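Local coordinates for beta-L-arabinobiosidase (Bacteroides thetaiotaomicron, PDB 5MQR), which hydrolyses glycosidic bonds in plant pectin, probably acting as a beta-L-arabinobiosidase or arabinofuranosidase and perhaps also with a sialidase-like activity, at residues Y205-F210 and E248-D253. Numbering follows the deposited sequence.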
loop_
_atom_site.group_PDB
_atom_site.type_symbol
_atom_site.label_atom_id
_atom_site.label_comp_id
_atom_site.label_asym_id
_atom_site.label_seq_id
_atom_site.Cartn_x
_atom_site.Cartn_y
_atom_site.Cartn_z
ATOM N N TYR A 205 23.792 35.842 20.809
ATOM C CA TYR A 205 24.653 36.381 19.761
ATOM C C TYR A 205 24.396 37.882 19.595
ATOM O O TYR A 205 23.242 38.321 19.595
ATOM C CB TYR A 205 24.383 35.646 18.444
ATOM C CG TYR A 205 25.148 36.198 17.263
ATOM C CD1 TYR A 205 26.435 35.735 16.956
ATOM C CD2 TYR A 205 24.587 37.198 16.451
ATOM C CE1 TYR A 205 27.141 36.239 15.864
ATOM C CE2 TYR A 205 25.281 37.720 15.356
ATOM C CZ TYR A 205 26.561 37.241 15.054
ATOM O OH TYR A 205 27.247 37.772 13.962
ATOM N N TYR A 206 25.475 38.649 19.465
ATOM C CA TYR A 206 25.386 40.072 19.159
ATOM C C TYR A 206 25.884 40.322 17.752
ATOM O O TYR A 206 26.959 39.832 17.365
ATOM C CB TYR A 206 26.235 40.900 20.103
ATOM C CG TYR A 206 25.816 40.815 21.547
ATOM C CD1 TYR A 206 24.669 41.473 22.003
ATOM C CD2 TYR A 206 26.561 40.083 22.460
ATOM C CE1 TYR A 206 24.282 41.410 23.337
ATOM C CE2 TYR A 206 26.188 40.020 23.799
ATOM C CZ TYR A 206 25.052 40.675 24.231
ATOM O OH TYR A 206 24.696 40.590 25.549
ATOM N N ASN A 207 25.105 41.092 16.994
ATOM C CA ASN A 207 25.579 41.635 15.734
ATOM C C ASN A 207 26.612 42.711 16.043
ATOM O O ASN A 207 26.618 43.280 17.136
ATOM C CB ASN A 207 24.422 42.194 14.900
ATOM C CG ASN A 207 23.588 41.105 14.243
ATOM O OD1 ASN A 207 22.490 40.800 14.690
ATOM N ND2 ASN A 207 24.098 40.532 13.177
ATOM N N HIS A 208 27.483 42.971 15.072
ATOM C CA HIS A 208 28.616 43.896 15.244
ATOM C C HIS A 208 28.127 45.239 15.751
ATOM O O HIS A 208 27.110 45.747 15.290
ATOM C CB HIS A 208 29.415 44.090 13.932
ATOM C CG HIS A 208 28.624 44.725 12.825
ATOM N ND1 HIS A 208 28.534 46.095 12.653
ATOM C CD2 HIS A 208 27.875 44.174 11.845
ATOM C CE1 HIS A 208 27.763 46.354 11.614
ATOM N NE2 HIS A 208 27.355 45.204 11.105
ATOM N N GLY A 209 28.824 45.782 16.732
ATOM C CA GLY A 209 28.460 47.066 17.302
ATOM C C GLY A 209 27.557 46.956 18.507
ATOM O O GLY A 209 27.477 47.902 19.282
ATOM N N PHE A 210 26.880 45.815 18.674
ATOM C CA PHE A 210 26.118 45.540 19.893
ATOM C C PHE A 210 26.879 44.641 20.871
ATOM O O PHE A 210 27.659 43.787 20.480
ATOM C CB PHE A 210 24.749 44.963 19.552
ATOM C CG PHE A 210 23.869 45.940 18.834
ATOM C CD1 PHE A 210 23.890 46.029 17.447
ATOM C CD2 PHE A 210 23.063 46.809 19.544
ATOM C CE1 PHE A 210 23.087 46.943 16.789
ATOM C CE2 PHE A 210 22.264 47.731 18.888
ATOM C CZ PHE A 210 22.273 47.798 17.510
ATOM N N GLU A 248 20.740 36.345 9.350
ATOM C CA GLU A 248 20.654 37.466 10.313
ATOM C C GLU A 248 21.988 37.799 10.958
ATOM O O GLU A 248 22.216 38.934 11.339
ATOM C CB GLU A 248 19.651 37.164 11.425
ATOM C CG GLU A 248 18.250 36.818 10.951
ATOM C CD GLU A 248 18.007 35.349 10.602
ATOM O OE1 GLU A 248 18.884 34.481 10.802
ATOM O OE2 GLU A 248 16.894 35.059 10.105
ATOM N N ALA A 249 22.849 36.795 11.101
ATOM C CA ALA A 249 24.187 36.985 11.645
ATOM C C ALA A 249 24.993 37.967 10.786
ATOM O O ALA A 249 24.618 38.223 9.630
ATOM C CB ALA A 249 24.904 35.642 11.722
ATOM N N ASP A 250 26.076 38.512 11.359
ATOM C CA ASP A 250 27.059 39.313 10.609
ATOM C C ASP A 250 27.456 38.606 9.303
ATOM O O ASP A 250 27.558 37.376 9.249
ATOM C CB ASP A 250 28.361 39.550 11.419
ATOM C CG ASP A 250 28.193 40.546 12.556
ATOM O OD1 ASP A 250 27.057 41.031 12.744
ATOM O OD2 ASP A 250 29.194 40.853 13.269
ATOM N N ARG A 251 27.698 39.396 8.267
ATOM C CA ARG A 251 28.215 38.856 7.012
ATOM C C ARG A 251 29.622 38.332 7.256
ATOM O O ARG A 251 30.432 38.977 7.928
ATOM C CB ARG A 251 28.189 39.923 5.903
ATOM C CG ARG A 251 26.777 40.355 5.509
ATOM C CD ARG A 251 26.039 39.215 4.820
ATOM N NE ARG A 251 24.605 39.448 4.702
ATOM C CZ ARG A 251 23.675 39.140 5.614
ATOM N NH1 ARG A 251 23.978 38.570 6.793
ATOM N NH2 ARG A 251 22.410 39.419 5.329
ATOM N N GLU A 252 29.872 37.122 6.769
ATOM C CA GLU A 252 31.199 36.485 6.863
ATOM C C GLU A 252 31.625 36.122 8.301
ATOM O O GLU A 252 32.809 35.894 8.555
ATOM C CB GLU A 252 32.301 37.331 6.143
ATOM C CG GLU A 252 32.024 37.623 4.664
ATOM C CD GLU A 252 31.921 36.358 3.802
ATOM O OE1 GLU A 252 32.836 35.499 3.840
ATOM O OE2 GLU A 252 30.922 36.200 3.072
ATOM N N ASP A 253 30.664 36.018 9.221
ATOM C CA ASP A 253 30.977 35.674 10.612
ATOM C C ASP A 253 31.638 34.294 10.647
ATOM O O ASP A 253 31.075 33.347 10.094
ATOM C CB ASP A 253 29.725 35.657 11.504
ATOM C CG ASP A 253 30.062 35.770 13.003
ATOM O OD1 ASP A 253 30.765 34.881 13.543
ATOM O OD2 ASP A 253 29.616 36.756 13.632
HETATM O O HOH W 1 29.203 40.377 15.958
#
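D250 OD1 is gripped by two donors from the 205-210 segment. N207 ND2 reaches D250 OD1 at 3.0 Å, on the anti side and somewhat out of the carboxylate plane. The backbone N of H208 takes the syn lone pair of D250 OD1 at 3.1 Å, in a nearly straight bond of 161°. The other oxygen, D250 OD2, accepts from a water that also donates to Y206 O, closing a bridge between the segments. The N207 amide is fixed in rotation by a second acceptor: N207 ND2 also donates to E248 O, 3.1 Å away, and both acceptors lie close to the amide plane. Its CG stands anti to the carbonyl carbon (chi1 -76°), which sends the amide alongside the D250 carboxylate. In the N-terminal beta-propeller, these bonds tie the exit of strand 202-206, an edge strand of a four-stranded antiparallel blade, to the loop after helix 239-242. Each segment makes a type II turn, N207-F210 and D250-D253, and the carboxylate that begins the second turn binds residues of the first. Y205, with CG anti to N (chi1 176°), places its hydroxyl at that loop, where Y205 OH donates to D253 OD2 at 2.6 Å and accepts from D250 N at 2.9 Å. D253 OD2 sits at the ring's edge, and Y205 CZ lies 4.1 Å from A249 CB. A phenylalanine in place of Y205 would probably leave D250 N and D253 OD2 without this shared partner. The E248 carboxylate leads away from this contact, forming a salt bridge with R187 and a hydrogen bond with H150, both on strands of the same blade.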